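Local coordinates for sniffer CG10964-PA (Drosophila melanogaster, PDB 1SNY), which probably reduces carbonyl compounds with NADPH, as a carbonyl reductase of the short-chain dehydrogenase/reductase family, at residues 167-172 against 213-218; 133-138 against 193-198; 48-53 against 96-101; 159-164 against 249-254. All blocks are in the same frame, centred on the assembly; numbering follows the deposited sequence.

Interaction 3 comes first along the chain and closes by residue 101, in series with the others; it ties strand 50-55 to helix 87-98 in the first half of the Rossmann fold. The remaining three interlock. Residues 133-138 open interaction 2, residues 159-164 open interaction 4 and residues 167-172 open interaction 1. Interaction 2 closes first, at 193-198, crossing both others and pairing helices 124-155 and 187-207. Interaction 1 closes next at 213-218, joining neighbouring sheet strands, and is nested within the loop that interaction 4 completes at 249-254. Interactions 1 and 2 meet beside NADP, whereas interactions 1 and 4 meet through Asn254 and Cys214.

Interaction 1 of 4, residues 167-172 against 213-218; sequences AIINMS and MCVSLH. With NAP (NADP nicotinamide-adenine-dinucleotide phosphate), chain B.
Ile168 and Met213 start a ladder of parallel strand pairing between 167-171 and 213-217. The amide of Ile168 reaches Met213 O at 2.6 Å, and Val215 N returns to Ile168 O at 3.1 Å. The next rung repeats the scheme: Asn170 N donates to Val215 O at 2.9 Å, and Leu217 N to Asn170 O at the same 2.9 Å.

Packing is tightest on the face carrying Ala167, Ile169, Met213 and Val215, which Met171 and Leu217 continue toward the cofactor. Beta-branched residues suit an extended backbone, and here Ile169 and Val215 lie side by side. The second torsion of Ile169 (chi2 -68°) folds its terminal methyl back, bringing CD1 to 3.4 Å from Val215 CG2, closer than ordinary van der Waals contact. Met213, a selenomethionine, lies beside small Ala167, with the two CB atoms 3.9 Å apart.

The contact loosens toward the cofactor, where pairing gives way to loop. His218 turns its CB away from the other strand, and its ring offers an edge to the nicotinamide, ND1 lying 3.6 Å from C5N of NADP. Met171, also a selenomethionine, touches the ribose with its CG, 3.2 Å from O4D.

The face bearing Ile168, Asn170, Cys214 and Ser216 lies against helix 187-207, where Ile168 packs on Leu207. Buried Asn170 bonds Asn108 and Thr200, and Ser216 bonds Thr200. Strand 105-108 flanks 167-171 on its other edge, while strand 257-258 adjoins 213-217, so both strands are interior, though 213-217 is only one strand in from the sheet's 257-258 edge.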
# COMPACT_ATOMS: atom_id res chain seq x y z
N ALA A 167 18.62 -13.37 -0.81
CA ALA A 167 17.58 -12.58 -1.46
C ALA A 167 16.19 -12.80 -0.91
O ALA A 167 15.87 -13.87 -0.40
CB ALA A 167 17.58 -12.89 -2.96
N ILE A 168 15.37 -11.76 -1.04
CA ILE A 168 13.98 -11.82 -0.62
C ILE A 168 13.18 -11.58 -1.89
O ILE A 168 13.33 -10.53 -2.52
CB ILE A 168 13.61 -10.71 0.38
CG1 ILE A 168 14.40 -10.89 1.67
CG2 ILE A 168 12.11 -10.72 0.63
CD1 ILE A 168 14.33 -9.68 2.60
N ILE A 169 12.36 -12.55 -2.28
CA ILE A 169 11.55 -12.37 -3.47
C ILE A 169 10.11 -12.24 -3.00
O ILE A 169 9.55 -13.16 -2.41
CB ILE A 169 11.61 -13.59 -4.42
CG1 ILE A 169 13.07 -13.97 -4.71
CG2 ILE A 169 10.88 -13.24 -5.73
CD1 ILE A 169 13.84 -12.97 -5.52
N ASN A 170 9.52 -11.07 -3.25
CA ASN A 170 8.13 -10.85 -2.85
C ASN A 170 7.22 -11.07 -4.03
O ASN A 170 7.30 -10.34 -5.03
CB ASN A 170 7.93 -9.43 -2.32
CG ASN A 170 8.64 -9.20 -1.01
OD1 ASN A 170 8.61 -10.05 -0.12
ND2 ASN A 170 9.27 -8.04 -0.87
N MSE A 171 6.35 -12.06 -3.93
CA MSE A 171 5.43 -12.31 -5.02
C MSE A 171 4.42 -11.19 -5.03
O MSE A 171 3.61 -11.06 -4.12
CB MSE A 171 4.73 -13.66 -4.84
CG MSE A 171 4.09 -14.16 -6.13
SE MSE A 171 5.36 -14.67 -7.52
CE MSE A 171 6.87 -13.51 -7.18
N SER A 172 4.48 -10.35 -6.06
CA SER A 172 3.57 -9.22 -6.18
C SER A 172 2.57 -9.48 -7.30
O SER A 172 2.27 -10.63 -7.59
CB SER A 172 4.36 -7.93 -6.45
OG SER A 172 3.53 -6.78 -6.36
N MSE A 213 19.56 -9.10 -1.86
CA MSE A 213 18.69 -8.66 -2.94
C MSE A 213 17.20 -8.77 -2.61
O MSE A 213 16.77 -9.73 -1.98
CB MSE A 213 19.01 -9.49 -4.20
CG MSE A 213 18.27 -9.07 -5.46
SE MSE A 213 18.79 -10.15 -6.99
CE MSE A 213 17.53 -11.59 -6.79
N CYS A 214 16.43 -7.76 -3.00
CA CYS A 214 14.99 -7.80 -2.78
C CYS A 214 14.29 -7.33 -4.04
O CYS A 214 14.60 -6.26 -4.58
CB CYS A 214 14.55 -6.92 -1.60
SG CYS A 214 12.78 -7.15 -1.22
N VAL A 215 13.36 -8.14 -4.52
CA VAL A 215 12.64 -7.79 -5.72
C VAL A 215 11.20 -8.23 -5.62
O VAL A 215 10.88 -9.21 -4.94
CB VAL A 215 13.24 -8.48 -6.98
CG1 VAL A 215 14.74 -8.18 -7.09
CG2 VAL A 215 12.99 -9.97 -6.91
N SER A 216 10.32 -7.49 -6.29
CA SER A 216 8.92 -7.86 -6.36
C SER A 216 8.79 -8.54 -7.71
O SER A 216 9.39 -8.10 -8.69
CB SER A 216 8.01 -6.63 -6.34
OG SER A 216 7.90 -6.09 -5.04
N LEU A 217 8.03 -9.62 -7.76
CA LEU A 217 7.88 -10.33 -9.02
C LEU A 217 6.44 -10.70 -9.31
O LEU A 217 5.73 -11.22 -8.46
CB LEU A 217 8.78 -11.58 -9.01
CG LEU A 217 8.87 -12.43 -10.29
CD1 LEU A 217 10.25 -13.05 -10.39
CD2 LEU A 217 7.79 -13.50 -10.29
N HIS A 218 6.01 -10.38 -10.53
CA HIS A 218 4.68 -10.71 -11.00
C HIS A 218 4.86 -12.01 -11.76
O HIS A 218 5.66 -12.08 -12.69
CB HIS A 218 4.17 -9.61 -11.94
CG HIS A 218 2.93 -9.98 -12.69
ND1 HIS A 218 1.75 -10.32 -12.06
CD2 HIS A 218 2.68 -10.08 -14.02
CE1 HIS A 218 0.83 -10.61 -12.96
NE2 HIS A 218 1.37 -10.47 -14.16
PA NAP B . -3.74 -19.46 -4.31
O1A NAP B . -4.90 -18.96 -3.69
O2A NAP B . -3.67 -20.67 -5.22
O5B NAP B . -2.63 -19.75 -3.19
C5B NAP B . -2.45 -18.80 -2.11
C4B NAP B . -1.48 -19.59 -1.17
O4B NAP B . -1.20 -18.69 -0.00
C3B NAP B . -2.08 -20.87 -0.51
O3B NAP B . -1.02 -21.82 -0.40
C2B NAP B . -2.60 -20.35 0.81
O2B NAP B . -2.81 -21.32 1.83
C1B NAP B . -1.51 -19.33 1.21
N9A NAP B . -2.04 -18.45 2.24
C8A NAP B . -3.07 -17.52 2.23
N7A NAP B . -3.26 -16.91 3.39
C5A NAP B . -2.30 -17.48 4.21
C6A NAP B . -2.01 -17.25 5.57
N6A NAP B . -2.63 -16.38 6.40
N1A NAP B . -0.96 -18.00 6.13
C2A NAP B . -0.23 -18.93 5.37
N3A NAP B . -0.50 -19.18 4.03
C4A NAP B . -1.54 -18.43 3.50
O3 NAP B . -3.07 -18.30 -5.14
PN NAP B . -1.80 -18.24 -6.07
O1N NAP B . -2.19 -17.91 -7.45
O2N NAP B . -1.06 -19.51 -5.87
O5D NAP B . -1.03 -16.98 -5.48
C5D NAP B . 0.41 -17.07 -5.19
C4D NAP B . 0.96 -15.66 -5.08
O4D NAP B . 1.04 -15.06 -6.40
C3D NAP B . 0.10 -14.66 -4.23
O3D NAP B . 0.95 -13.82 -3.42
C2D NAP B . -0.68 -13.91 -5.30
O2D NAP B . -1.16 -12.65 -4.86
C1D NAP B . 0.32 -13.78 -6.39
N1N NAP B . -0.20 -13.66 -7.77
C2N NAP B . -0.99 -14.64 -8.45
C3N NAP B . -1.39 -14.36 -9.77
C7N NAP B . -2.24 -15.37 -10.54
O7N NAP B . -2.55 -15.06 -11.68
N7N NAP B . -2.60 -16.50 -10.00
C4N NAP B . -1.01 -13.10 -10.43
C5N NAP B . -0.22 -12.17 -9.70
C6N NAP B . 0.19 -12.43 -8.37
P2B NAP B . -4.25 -22.08 2.06
O1X NAP B . -4.31 -23.19 1.02
O2X NAP B . -4.09 -22.57 3.46
O3X NAP B . -5.35 -21.05 1.85

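Interaction 2 of 4, residues 133-138 against 193-198; sequences TNTVVP and KSALNA. With NAP (NADP nicotinamide-adenine-dinucleotide phosphate), chain B.
The YxxxK element of the short-chain dehydrogenase fold, Tyr189 to Lys193, lies on helix 187-207, and here Lys193 meets Asn134 of helix 124-155. As in other family members, this asparagine probably belongs to the conserved Asn-Ser-Tyr-Lys set. The two segments run roughly parallel, their axes 24° apart.

No direct hydrogen bond joins them. Helix 124-155 widens into a pi-type turn at 133-136 and kinks where Pro138, lacking an N-H, cannot bond the turn before. The carbonyl of Asn134 instead takes a water's hydrogen at 2.9 Å from its O. The side chain of Asn134 is fixed separately, its ND2 bonded to Ile112 O and Ser192 OG, and it crosses the lysine chain obliquely, with ND2 3.9 Å from Lys193 CE.

Farther along, packing is apolar. CD1 of Leu196 meets the proline ring, 3.6 Å from Pro138 CB, where a compact ring and a branched tip pack at about a right angle. Thr135 brings its methyl against small Ala195, CG2 to CB 3.6 Å, while its OG1 bonds Ser192 O. Ala195 also touches Thr191 of the second subunit, which places this helix pair at the subunit interface.

Although the CB of Lys193 points away from helix 124-155, a bend at chi2 (-59°) and an extended remainder carry the amine to the cofactor. NZ bonds Met171 O as well, and reaches the ribose of NADP at O3D, 3.1 Å, and more weakly at O2D, 2.9 Å. The water on Asn134 O also accepts from Lys193 NZ, at 3.0 Å.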
# COMPACT_ATOMS: atom_id res chain seq x y z
N THR A 133 -2.32 -9.89 5.38
CA THR A 133 -1.71 -11.07 4.78
C THR A 133 -0.77 -10.78 3.60
O THR A 133 0.29 -11.39 3.48
CB THR A 133 -2.79 -12.07 4.28
OG1 THR A 133 -3.50 -12.61 5.40
CG2 THR A 133 -2.15 -13.20 3.49
N ASN A 134 -1.16 -9.85 2.74
CA ASN A 134 -0.35 -9.53 1.56
C ASN A 134 0.75 -8.50 1.80
O ASN A 134 1.71 -8.42 1.02
CB ASN A 134 -1.25 -9.03 0.42
CG ASN A 134 -2.12 -10.13 -0.15
OD1 ASN A 134 -2.20 -11.23 0.40
ND2 ASN A 134 -2.79 -9.84 -1.26
N THR A 135 0.64 -7.72 2.87
CA THR A 135 1.63 -6.67 3.11
C THR A 135 2.40 -6.82 4.41
O THR A 135 3.64 -6.91 4.42
CB THR A 135 0.95 -5.29 3.09
OG1 THR A 135 0.14 -5.17 1.91
CG2 THR A 135 2.00 -4.17 3.13
N VAL A 136 1.67 -6.85 5.52
CA VAL A 136 2.29 -6.95 6.83
C VAL A 136 3.07 -8.25 7.03
O VAL A 136 4.19 -8.22 7.53
CB VAL A 136 1.24 -6.78 7.94
CG1 VAL A 136 1.90 -6.88 9.31
CG2 VAL A 136 0.55 -5.43 7.80
N VAL A 137 2.49 -9.38 6.63
CA VAL A 137 3.17 -10.66 6.78
C VAL A 137 4.53 -10.69 6.07
O VAL A 137 5.54 -11.01 6.68
CB VAL A 137 2.28 -11.83 6.26
CG1 VAL A 137 3.12 -13.10 6.12
CG2 VAL A 137 1.13 -12.08 7.25
N PRO A 138 4.57 -10.34 4.78
CA PRO A 138 5.87 -10.36 4.10
C PRO A 138 6.92 -9.49 4.80
O PRO A 138 8.09 -9.84 4.85
CB PRO A 138 5.53 -9.85 2.70
CG PRO A 138 4.13 -10.34 2.50
CD PRO A 138 3.48 -10.05 3.83
N LYS A 193 -0.77 -4.96 -2.80
CA LYS A 193 0.37 -5.30 -3.65
C LYS A 193 1.20 -4.05 -3.95
O LYS A 193 2.42 -4.14 -4.06
CB LYS A 193 -0.11 -5.98 -4.94
CG LYS A 193 -0.74 -7.36 -4.71
CD LYS A 193 0.24 -8.34 -4.04
CE LYS A 193 -0.21 -9.78 -4.25
NZ LYS A 193 0.76 -10.77 -3.68
N SER A 194 0.57 -2.88 -4.08
CA SER A 194 1.34 -1.66 -4.29
C SER A 194 2.09 -1.39 -2.99
O SER A 194 3.21 -0.89 -3.01
CB SER A 194 0.45 -0.46 -4.64
OG SER A 194 -0.13 -0.62 -5.91
N ALA A 195 1.48 -1.73 -1.86
CA ALA A 195 2.15 -1.53 -0.58
C ALA A 195 3.33 -2.49 -0.46
O ALA A 195 4.38 -2.12 0.06
CB ALA A 195 1.16 -1.76 0.59
N LEU A 196 3.15 -3.73 -0.91
CA LEU A 196 4.23 -4.73 -0.87
C LEU A 196 5.39 -4.21 -1.71
O LEU A 196 6.54 -4.33 -1.33
CB LEU A 196 3.75 -6.06 -1.43
CG LEU A 196 4.76 -7.21 -1.48
CD1 LEU A 196 5.21 -7.56 -0.06
CD2 LEU A 196 4.13 -8.41 -2.18
N ASN A 197 5.07 -3.63 -2.86
CA ASN A 197 6.12 -3.09 -3.73
C ASN A 197 6.94 -2.00 -3.03
O ASN A 197 8.17 -1.99 -3.14
CB ASN A 197 5.52 -2.53 -5.02
CG ASN A 197 5.10 -3.62 -5.99
OD1 ASN A 197 5.45 -4.79 -5.81
ND2 ASN A 197 4.35 -3.24 -7.02
N ALA A 198 6.27 -1.09 -2.34
CA ALA A 198 6.97 -0.03 -1.62
C ALA A 198 7.88 -0.66 -0.55
O ALA A 198 8.96 -0.15 -0.26
CB ALA A 198 5.94 0.94 -0.98
PA NAP B . -3.74 -19.46 -4.31
O1A NAP B . -4.90 -18.96 -3.69
O2A NAP B . -3.67 -20.67 -5.22
O5B NAP B . -2.63 -19.75 -3.19
C5B NAP B . -2.45 -18.80 -2.11
C4B NAP B . -1.48 -19.59 -1.17
O4B NAP B . -1.20 -18.69 -0.00
C3B NAP B . -2.08 -20.87 -0.51
O3B NAP B . -1.02 -21.82 -0.40
C2B NAP B . -2.60 -20.35 0.81
O2B NAP B . -2.81 -21.32 1.83
C1B NAP B . -1.51 -19.33 1.21
N9A NAP B . -2.04 -18.45 2.24
C8A NAP B . -3.07 -17.52 2.23
N7A NAP B . -3.26 -16.91 3.39
C5A NAP B . -2.30 -17.48 4.21
C6A NAP B . -2.01 -17.25 5.57
N6A NAP B . -2.63 -16.38 6.40
N1A NAP B . -0.96 -18.00 6.13
C2A NAP B . -0.23 -18.93 5.37
N3A NAP B . -0.50 -19.18 4.03
C4A NAP B . -1.54 -18.43 3.50
O3 NAP B . -3.07 -18.30 -5.14
PN NAP B . -1.80 -18.24 -6.07
O1N NAP B . -2.19 -17.91 -7.45
O2N NAP B . -1.06 -19.51 -5.87
O5D NAP B . -1.03 -16.98 -5.48
C5D NAP B . 0.41 -17.07 -5.19
C4D NAP B . 0.96 -15.66 -5.08
O4D NAP B . 1.04 -15.06 -6.40
C3D NAP B . 0.10 -14.66 -4.23
O3D NAP B . 0.95 -13.82 -3.42
C2D NAP B . -0.68 -13.91 -5.30
O2D NAP B . -1.16 -12.65 -4.86
C1D NAP B . 0.32 -13.78 -6.39
N1N NAP B . -0.20 -13.66 -7.77
C2N NAP B . -0.99 -14.64 -8.45
C3N NAP B . -1.39 -14.36 -9.77
C7N NAP B . -2.24 -15.37 -10.54
O7N NAP B . -2.55 -15.06 -11.68
N7N NAP B . -2.60 -16.50 -10.00
C4N NAP B . -1.01 -13.10 -10.43
C5N NAP B . -0.22 -12.17 -9.70
C6N NAP B . 0.19 -12.43 -8.37
P2B NAP B . -4.25 -22.08 2.06
O1X NAP B . -4.31 -23.19 1.02
O2X NAP B . -4.09 -22.57 3.46
O3X NAP B . -5.35 -21.05 1.85
O HOH W 1 1.50 -10.60 -0.81

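Interaction 3 of 4, residues 48-53 against 96-101; sequences PQHLFT and GVTKDQ
Val97 lays one methyl over the imidazole of His50, a CH-pi contact between the end of helix 87-98 and strand 50-55. Its CG1 sits 3.7 Å from the centre of the His50 ring, only 22° off the normal, though displaced toward the rim on the side of ND1 and CE1. That methyl is put there by the first torsion of Val97, with CG1 opposite the backbone nitrogen (chi1 179°). The other face of the same imidazole is covered by the aliphatic part of Gln49, whose CG stands 3.6 Å above the plane of the His50 ring. A flat ring is thus held between two alkyl groups, while a hydrogen bond between His50 ND1 and His75 NE2 fixes the rotation of the ring.

Two residues along the strand, Phe52 projects from the same side of the sheet and repeats the first torsion of His50. It presents its ring quite differently: Val97 CB lies in the plane of the phenyl, at its edge, 3.9 Å from Phe52 CZ. The Phe52 ring also stacks with His75 of strand 74-78.

Thr98 completes the patch. Its hydroxyl bonds Ile94 O one helical turn back, a common way for threonine to bury OG1 in a helix, and this leaves CG2 directed at the aromatic ring, 3.9 Å from Phe52 CE1.

The arrangement is a helix-on-sheet contact of the Rossmann fold: helix 87-98 belongs to the long beta-alpha-beta crossover from edge strand 74-78 to strand 105-108, and it covers strand 50-55 on the way.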
# COMPACT_ATOMS: atom_id res chain seq x y z
N PRO A 48 17.85 -27.28 -4.48
CA PRO A 48 18.30 -26.81 -3.17
C PRO A 48 18.52 -27.97 -2.19
O PRO A 48 17.83 -28.98 -2.27
CB PRO A 48 17.17 -25.89 -2.72
CG PRO A 48 16.63 -25.36 -4.02
CD PRO A 48 16.61 -26.60 -4.88
N GLN A 49 19.47 -27.81 -1.28
CA GLN A 49 19.75 -28.83 -0.28
C GLN A 49 18.65 -28.79 0.77
O GLN A 49 18.25 -29.82 1.32
CB GLN A 49 21.11 -28.59 0.40
CG GLN A 49 21.39 -29.55 1.55
CD GLN A 49 22.81 -29.45 2.08
OE1 GLN A 49 23.23 -30.25 2.93
NE2 GLN A 49 23.57 -28.46 1.60
N HIS A 50 18.16 -27.59 1.05
CA HIS A 50 17.10 -27.41 2.03
C HIS A 50 15.99 -26.56 1.42
O HIS A 50 16.19 -25.38 1.13
CB HIS A 50 17.65 -26.75 3.29
CG HIS A 50 18.73 -27.53 3.96
ND1 HIS A 50 18.55 -28.80 4.45
CD2 HIS A 50 20.02 -27.20 4.24
CE1 HIS A 50 19.67 -29.23 5.00
NE2 HIS A 50 20.58 -28.28 4.88
N LEU A 51 14.84 -27.18 1.22
CA LEU A 51 13.69 -26.50 0.65
C LEU A 51 12.61 -26.45 1.72
O LEU A 51 11.85 -27.41 1.88
CB LEU A 51 13.19 -27.28 -0.57
CG LEU A 51 12.43 -26.56 -1.69
CD1 LEU A 51 12.10 -27.56 -2.79
CD2 LEU A 51 11.16 -25.92 -1.16
N PHE A 52 12.54 -25.34 2.46
CA PHE A 52 11.52 -25.19 3.49
C PHE A 52 10.22 -24.70 2.88
O PHE A 52 10.20 -23.74 2.10
CB PHE A 52 11.97 -24.20 4.58
CG PHE A 52 13.23 -24.60 5.27
CD1 PHE A 52 14.47 -24.33 4.70
CD2 PHE A 52 13.18 -25.28 6.49
CE1 PHE A 52 15.64 -24.73 5.33
CE2 PHE A 52 14.35 -25.68 7.13
CZ PHE A 52 15.58 -25.41 6.55
N THR A 53 9.13 -25.38 3.24
CA THR A 53 7.82 -25.05 2.71
C THR A 53 6.81 -24.94 3.83
O THR A 53 6.72 -25.82 4.69
CB THR A 53 7.33 -26.15 1.75
OG1 THR A 53 7.21 -27.38 2.47
CG2 THR A 53 8.30 -26.34 0.61
N GLY A 96 18.40 -24.25 12.98
CA GLY A 96 18.89 -25.53 13.46
C GLY A 96 19.35 -26.41 12.32
O GLY A 96 20.32 -27.17 12.46
N VAL A 97 18.67 -26.31 11.19
CA VAL A 97 19.01 -27.11 10.02
C VAL A 97 20.13 -26.52 9.18
O VAL A 97 21.08 -27.22 8.82
CB VAL A 97 17.76 -27.32 9.13
CG1 VAL A 97 18.12 -28.14 7.90
CG2 VAL A 97 16.67 -28.02 9.92
N THR A 98 20.03 -25.23 8.86
CA THR A 98 21.04 -24.57 8.03
C THR A 98 22.30 -24.17 8.79
O THR A 98 23.40 -24.25 8.26
CB THR A 98 20.46 -23.32 7.36
OG1 THR A 98 20.09 -22.37 8.36
CG2 THR A 98 19.24 -23.67 6.52
N LYS A 99 22.12 -23.71 10.03
CA LYS A 99 23.24 -23.29 10.87
C LYS A 99 24.03 -22.12 10.28
O LYS A 99 23.44 -21.12 9.85
CB LYS A 99 24.17 -24.48 11.11
CG LYS A 99 23.47 -25.70 11.69
CD LYS A 99 24.41 -26.89 11.82
CE LYS A 99 23.67 -28.15 12.22
NZ LYS A 99 24.59 -29.31 12.37
N ASP A 100 25.35 -22.25 10.26
CA ASP A 100 26.23 -21.20 9.77
C ASP A 100 26.09 -20.86 8.29
O ASP A 100 26.75 -19.96 7.79
CB ASP A 100 27.69 -21.57 10.04
CG ASP A 100 28.11 -22.83 9.32
OD1 ASP A 100 27.52 -23.90 9.59
OD2 ASP A 100 29.03 -22.74 8.47
N GLN A 101 25.24 -21.59 7.57
CA GLN A 101 25.05 -21.30 6.15
C GLN A 101 23.88 -20.35 5.93
O GLN A 101 23.70 -19.84 4.82
CB GLN A 101 24.85 -22.58 5.35
CG GLN A 101 26.13 -23.37 5.17
CD GLN A 101 27.27 -22.50 4.66
OE1 GLN A 101 27.23 -22.01 3.53
NE2 GLN A 101 28.28 -22.30 5.49

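Interaction 4 of 4, residues 159-164 against 249-254; sequences QPMGVG and LGEKQN
Met161, a selenomethionine, supplies the largest share of this contact, its long flexible chain passing over the Glu251 side chain and reaching on to Asn254. SE is 3.3 Å from Glu251 OE1 and also rests on the aliphatic part of that residue. A bend at chi3 (33°) then turns the terminal methyl against the amide group, with CE 3.5 Å from Asn254 CG. The carboxylate and amide have other partners as well: Glu251 OE2 bonds Tyr208 OH, and Asn254 OD1 takes the amide of Cys214.

The backbone of residue 161 is joined to the other loop through water. One water donates to Met161 O at 2.7 Å and accepts from Glu251 N at 2.8 Å, while a second accepts from Met161 N and links weakly to Glu251 OE1.

Gly162 follows with a positive phi (163°), a conformation accessible to a residue without a side chain, and its CA comes 3.6 Å from Leu249 O. Opposite, Gly250 N bonds Gln253 OE1 at 2.6 Å, steadying the short 3-10 turn.

Both loops lead from a helix into a strand, 167-171 and 257-258. They are alpha-to-beta connections of the Rossmann fold, at the sheet end remote from the cofactor.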
# COMPACT_ATOMS: atom_id res chain seq x y z
N GLN A 159 30.63 -13.91 -3.69
CA GLN A 159 29.79 -14.03 -4.88
C GLN A 159 28.99 -12.75 -5.13
O GLN A 159 28.81 -11.93 -4.24
CB GLN A 159 28.82 -15.20 -4.72
CG GLN A 159 29.52 -16.55 -4.59
CD GLN A 159 30.43 -16.85 -5.77
OE1 GLN A 159 29.98 -16.93 -6.91
NE2 GLN A 159 31.72 -17.00 -5.50
N PRO A 160 28.51 -12.57 -6.37
CA PRO A 160 27.73 -11.37 -6.69
C PRO A 160 26.34 -11.53 -6.10
O PRO A 160 25.97 -12.61 -5.63
CB PRO A 160 27.71 -11.38 -8.22
CG PRO A 160 27.63 -12.84 -8.52
CD PRO A 160 28.65 -13.44 -7.56
N MSE A 161 25.56 -10.45 -6.11
CA MSE A 161 24.21 -10.49 -5.57
C MSE A 161 23.34 -11.41 -6.41
O MSE A 161 23.43 -11.42 -7.63
CB MSE A 161 23.62 -9.08 -5.51
CG MSE A 161 24.34 -8.16 -4.53
SE MSE A 161 23.43 -6.46 -4.33
CE MSE A 161 21.63 -7.11 -4.57
N GLY A 162 22.49 -12.18 -5.74
CA GLY A 162 21.61 -13.10 -6.44
C GLY A 162 21.07 -14.13 -5.47
O GLY A 162 21.43 -14.12 -4.29
N VAL A 163 20.22 -15.02 -5.96
CA VAL A 163 19.66 -16.05 -5.09
C VAL A 163 20.75 -16.98 -4.58
O VAL A 163 20.57 -17.68 -3.59
CB VAL A 163 18.59 -16.87 -5.83
CG1 VAL A 163 17.37 -16.00 -6.10
CG2 VAL A 163 19.15 -17.41 -7.14
N GLY A 164 21.89 -16.99 -5.26
CA GLY A 164 23.00 -17.82 -4.84
C GLY A 164 23.63 -17.30 -3.57
O GLY A 164 24.30 -18.05 -2.85
N LEU A 249 18.52 -13.10 -11.72
CA LEU A 249 18.44 -11.76 -11.15
C LEU A 249 19.73 -11.39 -10.45
O LEU A 249 20.31 -12.20 -9.72
CB LEU A 249 17.26 -11.68 -10.17
CG LEU A 249 15.86 -11.91 -10.74
CD1 LEU A 249 14.84 -11.93 -9.61
CD2 LEU A 249 15.53 -10.82 -11.75
N GLY A 250 20.19 -10.16 -10.66
CA GLY A 250 21.41 -9.70 -10.04
C GLY A 250 21.27 -8.32 -9.44
O GLY A 250 20.16 -7.78 -9.36
N GLU A 251 22.39 -7.73 -9.03
CA GLU A 251 22.41 -6.41 -8.40
C GLU A 251 21.73 -5.32 -9.21
O GLU A 251 21.15 -4.38 -8.65
CB GLU A 251 23.85 -5.99 -8.09
CG GLU A 251 23.93 -4.77 -7.19
CD GLU A 251 25.32 -4.53 -6.63
OE1 GLU A 251 25.99 -5.51 -6.23
OE2 GLU A 251 25.74 -3.36 -6.56
N LYS A 252 21.78 -5.43 -10.54
CA LYS A 252 21.17 -4.44 -11.41
C LYS A 252 19.65 -4.40 -11.28
O LYS A 252 19.05 -3.34 -11.46
CB LYS A 252 21.56 -4.70 -12.86
CG LYS A 252 23.04 -4.53 -13.14
CD LYS A 252 23.34 -4.63 -14.63
CE LYS A 252 24.82 -4.41 -14.91
NZ LYS A 252 25.30 -3.14 -14.30
N GLN A 253 19.05 -5.54 -10.96
CA GLN A 253 17.60 -5.61 -10.81
C GLN A 253 17.16 -5.47 -9.35
O GLN A 253 15.98 -5.61 -9.04
CB GLN A 253 17.06 -6.93 -11.35
CG GLN A 253 17.39 -7.20 -12.81
CD GLN A 253 18.86 -7.52 -13.01
OE1 GLN A 253 19.39 -8.46 -12.43
NE2 GLN A 253 19.52 -6.72 -13.84
N ASN A 254 18.11 -5.19 -8.47
CA ASN A 254 17.84 -5.04 -7.05
C ASN A 254 16.85 -3.91 -6.74
O ASN A 254 17.02 -2.78 -7.20
CB ASN A 254 19.14 -4.80 -6.29
CG ASN A 254 18.95 -4.83 -4.79
OD1 ASN A 254 18.11 -5.57 -4.27
ND2 ASN A 254 19.75 -4.04 -4.08
O HOH W 2 24.43 -9.64 -9.40
O HOH W 3 26.28 -8.53 -7.70